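Local coordinates for protein benzyl alcohol dehydrogenase (PDB 1F8F) that probably oxidises benzyl alcohol and related aromatic alcohols to their aldehydes, using NAD as cofactor and a zinc ion in the active site, at residues L186-T189 against P190-F194; E229-Q233 against L234-H238. One frame throughout, in Å; residues are numbered along the deposited sequence.

Contact 1: L186-T189 against P190-F194; sequences LKVT and PASSF. Unlike the reference sequence in segment 190-194: Phe-194 (reference Leu).
The carbonyl oxygen of Thr-189 is gripped twice by Ser-192. The hydroxyl OG of Ser-192 donates to Thr-189 O over 2.7 Å, lying in the carbonyl plane on a lone pair, while the backbone N of Ser-192 reaches the same O at 3.2 Å and comes in tilted from that plane. The backbone bond closes a type II beta turn over Pro-190 and Ala-191, and the second bond fixes the serine side chain. With chi1 at 63°, OG of Ser-192 sits between its own N and carbonyl carbon, which brings it to Thr-189 O and within 3.4 Å of Val-188 CG1. Water 1 links Thr-189 OG1 to the carbonyl oxygen of Pro-190.

The rest of the contact is apolar. The other methyl of Val-188, CG2, meets Phe-194 CD1 obliquely at 4.2 Å, and Leu-186 CD1 comes to the ring edge, near its plane, at 4.1 Å from CE1. Both aliphatic side chains cross the phenylalanine at about a right angle.

This loop with its beta turn carries the chain from helix 174-186 into strand 193-197, the first strand of the Rossmann sheet. Phe-194 packs on Ala-206 and Ala-210 of helix 201-213, Val-188 touches Phe-261 of strand 259-264, and the turn abuts a second subunit, where Arg-330 of that subunit hydrogen-bonds Ala-191 O.

Contact 2: E229-Q233 against L234-H238; sequences ELAKQ and LGATH
Leu-230 and Leu-234 lie one helical turn apart and meet at a slant, with CG of Leu-230 3.8 Å from CD1 of Leu-234. CG of Leu-234 stands anti to its own carbonyl carbon (chi1 -59°) and is laid back over the carbonyl oxygen of Leu-230. Side chain and backbone thus close the same turn, for Leu-234 N donates to Leu-230 O at 2.8 Å, almost in line with the C=O bond. CB of Ala-236 comes within 4.3 Å of CB of Ala-231, an apolar touch across the helix end, although the Ala-231 methyl points away from residues 234-238.

Lys-232 works on the polar side. Its chain bends at chi2 (-65°) and then runs out past the end of the helix, so that NZ arrives at Ala-236 O, 3.0 Å away, in the carbonyl plane and on a lone pair. A longer, weak bond goes to Thr-237 O. Ala-236 O also accepts from water 2, which donates to Lys-232 O as well and so ties the last helical turn to the departing chain. Just beyond, Thr-237 OG1 and His-238 ND1 share a hydrogen bond of 2.7 Å.

Leu-234 and Ala-236 pack on Leu-208 and Leu-207 of helix 201-213, and Ala-231 touches Ala-220 of strand 217-222. At the helix end Gly-235 has positive phi (113°), where a side chain would jam against the preceding carbonyl. Ala-236 N reaches back to Ala-231 O at 3.2 Å and Gly-235 N makes a weak bond to Lys-232 O: a Schellman motif, here ending helix 225-234 ahead of strand 238-241, outermost in this chain's parallel sheet of the Rossmann fold.

Contacts 1 and 2 both lie where a helix hands over to a strand of the six-stranded parallel sheet: contact 1 leads into strand 193-197, contact 2 into strand 238-241, with strand 217-222 between them. Their centres are about 17 Å apart and their nearest atoms about 7 Å, without touching. Helix 201-213 bridges them, since Phe-194 of contact 1 and Leu-230, Leu-234 and Ala-236 of contact 2 all pack on it. The start of that helix carries part of what looks like the Rossmann GxGxxG pattern, whose backbone amides lie on NAD. Neither contact forms the cofactor site directly: the side chains of Phe-194 and Leu-230 lie about 12 Å and 10 Å from a bound NAD.

Contact 1: L186-T189 against P190-F194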
ATOM      1  N   LEU A 186       6.311   2.488  10.301  1.00 26.41           N
ATOM      2  CA  LEU A 186       7.372   2.014   9.399  1.00 26.53           C
ATOM      3  C   LEU A 186       6.975   0.841   8.524  1.00 24.36           C
ATOM      4  O   LEU A 186       7.472   0.403   7.512  1.00 19.19           O
ATOM      5  CB  LEU A 186       8.607   1.665  10.254  1.00 26.03           C
ATOM      6  CG  LEU A 186       9.315   2.893  10.854  1.00 29.88           C
ATOM      7  CD1 LEU A 186      10.372   2.355  11.845  1.00 27.53           C
ATOM      8  CD2 LEU A 186       9.858   3.815   9.782  1.00 28.83           C
ATOM      9  N   LYS A 187       6.361  -0.113   9.227  1.00 25.29           N
ATOM     10  CA  LYS A 187       5.995  -1.480   9.010  1.00 25.06           C
ATOM     11  C   LYS A 187       7.197  -2.426   8.788  1.00 23.72           C
ATOM     12  O   LYS A 187       7.268  -2.984   7.671  1.00 21.03           O
ATOM     13  CB  LYS A 187       5.016  -1.773   7.891  1.00 29.67           C
ATOM     14  CG  LYS A 187       3.691  -1.053   7.883  1.00 32.09           C
ATOM     15  CD  LYS A 187       3.059  -1.182   6.493  1.00 35.39           C
ATOM     16  CE  LYS A 187       1.979  -0.174   6.273  1.00 37.53           C
ATOM     17  NZ  LYS A 187       0.952   0.006   7.333  1.00 38.75           N
ATOM     18  N   VAL A 188       8.067  -2.646   9.767  1.00 20.17           N
ATOM     19  CA  VAL A 188       9.195  -3.523   9.600  1.00 21.44           C
ATOM     20  C   VAL A 188       8.784  -4.896   9.068  1.00 22.10           C
ATOM     21  O   VAL A 188       7.831  -5.502   9.573  1.00 18.25           O
ATOM     22  CB  VAL A 188       9.908  -3.578  10.975  1.00 23.42           C
ATOM     23  CG1 VAL A 188      11.066  -4.539  11.057  1.00 22.10           C
ATOM     24  CG2 VAL A 188      10.354  -2.138  11.274  1.00 23.71           C
ATOM     25  N   THR A 189       9.553  -5.433   8.115  1.00 20.82           N
ATOM     26  CA  THR A 189       9.243  -6.725   7.493  1.00 21.10           C
ATOM     27  C   THR A 189      10.171  -7.839   7.926  1.00 23.47           C
ATOM     28  O   THR A 189      11.325  -7.691   8.395  1.00 24.50           O
ATOM     29  CB  THR A 189       9.355  -6.567   5.943  1.00 22.69           C
ATOM     30  OG1 THR A 189      10.649  -6.039   5.589  1.00 19.75           O
ATOM     31  CG2 THR A 189       8.338  -5.632   5.335  1.00 17.97           C
ATOM     32  N   PRO A 190       9.696  -9.092   7.810  1.00 23.33           N
ATOM     33  CA  PRO A 190      10.455 -10.259   8.223  1.00 20.53           C
ATOM     34  C   PRO A 190      11.805 -10.344   7.534  1.00 21.66           C
ATOM     35  O   PRO A 190      11.907 -10.016   6.377  1.00 16.80           O
ATOM     36  CB  PRO A 190       9.551 -11.436   7.798  1.00 21.90           C
ATOM     37  CG  PRO A 190       8.171 -10.861   7.958  1.00 20.56           C
ATOM     38  CD  PRO A 190       8.288  -9.431   7.428  1.00 20.54           C
ATOM     39  N   ALA A 191      12.898 -10.652   8.267  1.00 22.29           N
ATOM     40  CA  ALA A 191      14.228 -10.804   7.774  1.00 21.23           C
ATOM     41  C   ALA A 191      14.956  -9.467   7.529  1.00 20.76           C
ATOM     42  O   ALA A 191      16.139  -9.569   7.157  1.00 20.90           O
ATOM     43  CB  ALA A 191      14.362 -11.662   6.520  1.00 20.56           C
ATOM     44  N   SER A 192      14.390  -8.336   7.830  1.00 16.60           N
ATOM     45  CA  SER A 192      15.043  -7.046   7.639  1.00 19.66           C
ATOM     46  C   SER A 192      15.958  -6.596   8.797  1.00 22.59           C
ATOM     47  O   SER A 192      16.091  -7.247   9.838  1.00 19.18           O
ATOM     48  CB  SER A 192      13.988  -5.924   7.459  1.00 17.63           C
ATOM     49  OG  SER A 192      13.156  -5.756   8.655  1.00 18.49           O
ATOM     50  N   SER A 193      16.579  -5.422   8.557  1.00 25.08           N
ATOM     51  CA  SER A 193      17.446  -4.773   9.546  1.00 26.20           C
ATOM     52  C   SER A 193      16.786  -3.496  10.060  1.00 27.10           C
ATOM     53  O   SER A 193      16.244  -2.699   9.267  1.00 23.70           O
ATOM     54  CB  SER A 193      18.789  -4.464   8.865  1.00 27.66           C
ATOM     55  OG  SER A 193      18.726  -3.405   7.933  1.00 25.04           O
ATOM     56  N   PHE A 194      16.803  -3.324  11.385  1.00 26.14           N
ATOM     57  CA  PHE A 194      16.234  -2.191  12.112  1.00 24.97           C
ATOM     58  C   PHE A 194      17.208  -1.596  13.130  1.00 26.63           C
ATOM     59  O   PHE A 194      17.941  -2.321  13.836  1.00 26.51           O
ATOM     60  CB  PHE A 194      15.018  -2.696  12.926  1.00 24.39           C
ATOM     61  CG  PHE A 194      14.402  -1.656  13.834  1.00 26.49           C
ATOM     62  CD1 PHE A 194      13.654  -0.594  13.307  1.00 24.41           C
ATOM     63  CD2 PHE A 194      14.603  -1.737  15.225  1.00 24.22           C
ATOM     64  CE1 PHE A 194      13.118   0.333  14.173  1.00 22.82           C
ATOM     65  CE2 PHE A 194      14.041  -0.771  16.036  1.00 22.95           C
ATOM     66  CZ  PHE A 194      13.298   0.268  15.529  1.00 23.68           C
TER
HETATM   67  O   HOH W   1      12.627  -7.593   4.405  1.00 50.77           O

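Contact 2: E229-Q233 against L234-H238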
ATOM      1  N   GLU A 229      23.032  -2.351  28.036  1.00 29.70           N
ATOM      2  CA  GLU A 229      23.066  -3.735  28.472  1.00 31.23           C
ATOM      3  C   GLU A 229      21.677  -4.360  28.526  1.00 27.94           C
ATOM      4  O   GLU A 229      21.501  -5.543  28.263  1.00 25.69           O
ATOM      5  CB  GLU A 229      23.751  -3.916  29.860  1.00 35.74           C
ATOM      6  CG  GLU A 229      24.996  -3.015  29.888  1.00 40.62           C
ATOM      7  CD  GLU A 229      26.233  -3.872  29.704  1.00 44.44           C
ATOM      8  OE1 GLU A 229      27.071  -4.012  30.632  1.00 46.40           O
ATOM      9  OE2 GLU A 229      26.370  -4.487  28.633  1.00 43.81           O
ATOM     10  N   LEU A 230      20.699  -3.524  28.863  1.00 22.98           N
ATOM     11  CA  LEU A 230      19.321  -3.969  28.947  1.00 22.65           C
ATOM     12  C   LEU A 230      18.855  -4.238  27.524  1.00 23.67           C
ATOM     13  O   LEU A 230      18.204  -5.267  27.245  1.00 26.32           O
ATOM     14  CB  LEU A 230      18.405  -2.941  29.652  1.00 20.42           C
ATOM     15  CG  LEU A 230      16.895  -3.160  29.693  1.00 20.34           C
ATOM     16  CD1 LEU A 230      16.538  -4.451  30.471  1.00 21.41           C
ATOM     17  CD2 LEU A 230      16.119  -2.061  30.399  1.00 17.48           C
ATOM     18  N   ALA A 231      19.226  -3.388  26.564  1.00 23.13           N
ATOM     19  CA  ALA A 231      18.717  -3.662  25.210  1.00 24.49           C
ATOM     20  C   ALA A 231      19.053  -5.061  24.724  1.00 26.04           C
ATOM     21  O   ALA A 231      18.224  -5.832  24.249  1.00 27.44           O
ATOM     22  CB  ALA A 231      19.205  -2.607  24.226  1.00 19.61           C
ATOM     23  N   LYS A 232      20.315  -5.413  24.848  1.00 26.13           N
ATOM     24  CA  LYS A 232      20.908  -6.689  24.520  1.00 30.14           C
ATOM     25  C   LYS A 232      20.255  -7.872  25.224  1.00 31.70           C
ATOM     26  O   LYS A 232      20.084  -8.941  24.643  1.00 31.31           O
ATOM     27  CB  LYS A 232      22.341  -6.636  25.077  1.00 30.83           C
ATOM     28  CG  LYS A 232      23.415  -6.967  24.090  1.00 33.99           C
ATOM     29  CD  LYS A 232      23.317  -8.422  23.621  1.00 35.52           C
ATOM     30  CE  LYS A 232      23.941  -8.379  22.205  1.00 36.25           C
ATOM     31  NZ  LYS A 232      23.495  -9.571  21.445  1.00 36.10           N
ATOM     32  N   GLN A 233      19.934  -7.699  26.510  1.00 33.08           N
ATOM     33  CA  GLN A 233      19.203  -8.676  27.301  1.00 36.28           C
ATOM     34  C   GLN A 233      17.772  -8.738  26.745  1.00 34.05           C
ATOM     35  O   GLN A 233      17.163  -9.814  26.808  1.00 33.28           O
ATOM     36  CB  GLN A 233      19.250  -8.341  28.788  1.00 38.40           C
ATOM     37  CG  GLN A 233      20.612  -8.182  29.446  1.00 43.18           C
ATOM     38  CD  GLN A 233      20.565  -7.588  30.841  1.00 44.95           C
ATOM     39  OE1 GLN A 233      19.492  -7.186  31.289  1.00 45.75           O
ATOM     40  NE2 GLN A 233      21.654  -7.542  31.602  1.00 45.92           N
ATOM     41  N   LEU A 234      17.222  -7.691  26.138  1.00 33.29           N
ATOM     42  CA  LEU A 234      15.883  -7.734  25.558  1.00 31.54           C
ATOM     43  C   LEU A 234      15.940  -8.371  24.173  1.00 31.14           C
ATOM     44  O   LEU A 234      14.883  -8.689  23.618  1.00 32.50           O
ATOM     45  CB  LEU A 234      15.136  -6.387  25.592  1.00 29.40           C
ATOM     46  CG  LEU A 234      14.904  -5.756  26.965  1.00 28.67           C
ATOM     47  CD1 LEU A 234      14.411  -4.314  26.991  1.00 28.67           C
ATOM     48  CD2 LEU A 234      13.851  -6.488  27.773  1.00 29.15           C
ATOM     49  N   GLY A 235      17.117  -8.608  23.596  1.00 29.22           N
ATOM     50  CA  GLY A 235      17.259  -9.255  22.310  1.00 28.72           C
ATOM     51  C   GLY A 235      17.793  -8.398  21.160  1.00 29.12           C
ATOM     52  O   GLY A 235      17.574  -8.674  19.945  1.00 24.54           O
ATOM     53  N   ALA A 236      18.573  -7.354  21.507  1.00 26.17           N
ATOM     54  CA  ALA A 236      19.213  -6.579  20.428  1.00 24.04           C
ATOM     55  C   ALA A 236      20.334  -7.511  19.919  1.00 24.65           C
ATOM     56  O   ALA A 236      20.946  -8.143  20.812  1.00 22.79           O
ATOM     57  CB  ALA A 236      19.834  -5.282  20.881  1.00 24.61           C
ATOM     58  N   THR A 237      20.472  -7.638  18.608  1.00 22.21           N
ATOM     59  CA  THR A 237      21.537  -8.473  18.085  1.00 23.68           C
ATOM     60  C   THR A 237      22.862  -7.692  18.243  1.00 22.84           C
ATOM     61  O   THR A 237      23.875  -8.360  18.355  1.00 23.38           O
ATOM     62  CB  THR A 237      21.470  -8.810  16.581  1.00 23.03           C
ATOM     63  OG1 THR A 237      21.413  -7.566  15.842  1.00 21.47           O
ATOM     64  CG2 THR A 237      20.316  -9.737  16.206  1.00 23.62           C
ATOM     65  N   HIS A 238      22.894  -6.386  18.161  1.00 19.66           N
ATOM     66  CA  HIS A 238      24.022  -5.518  18.197  1.00 22.74           C
ATOM     67  C   HIS A 238      23.697  -4.252  18.993  1.00 24.46           C
ATOM     68  O   HIS A 238      22.543  -3.801  18.928  1.00 22.79           O
ATOM     69  CB  HIS A 238      24.528  -4.993  16.821  1.00 21.63           C
ATOM     70  CG  HIS A 238      24.910  -6.088  15.892  1.00 23.00           C
ATOM     71  ND1 HIS A 238      23.967  -6.898  15.266  1.00 24.94           N
ATOM     72  CD2 HIS A 238      26.139  -6.546  15.529  1.00 22.99           C
ATOM     73  CE1 HIS A 238      24.611  -7.807  14.539  1.00 25.52           C
ATOM     74  NE2 HIS A 238      25.939  -7.636  14.703  1.00 25.44           N
TER
HETATM   75  O   HOH W   2      20.451 -10.841  22.258  1.00 49.17           O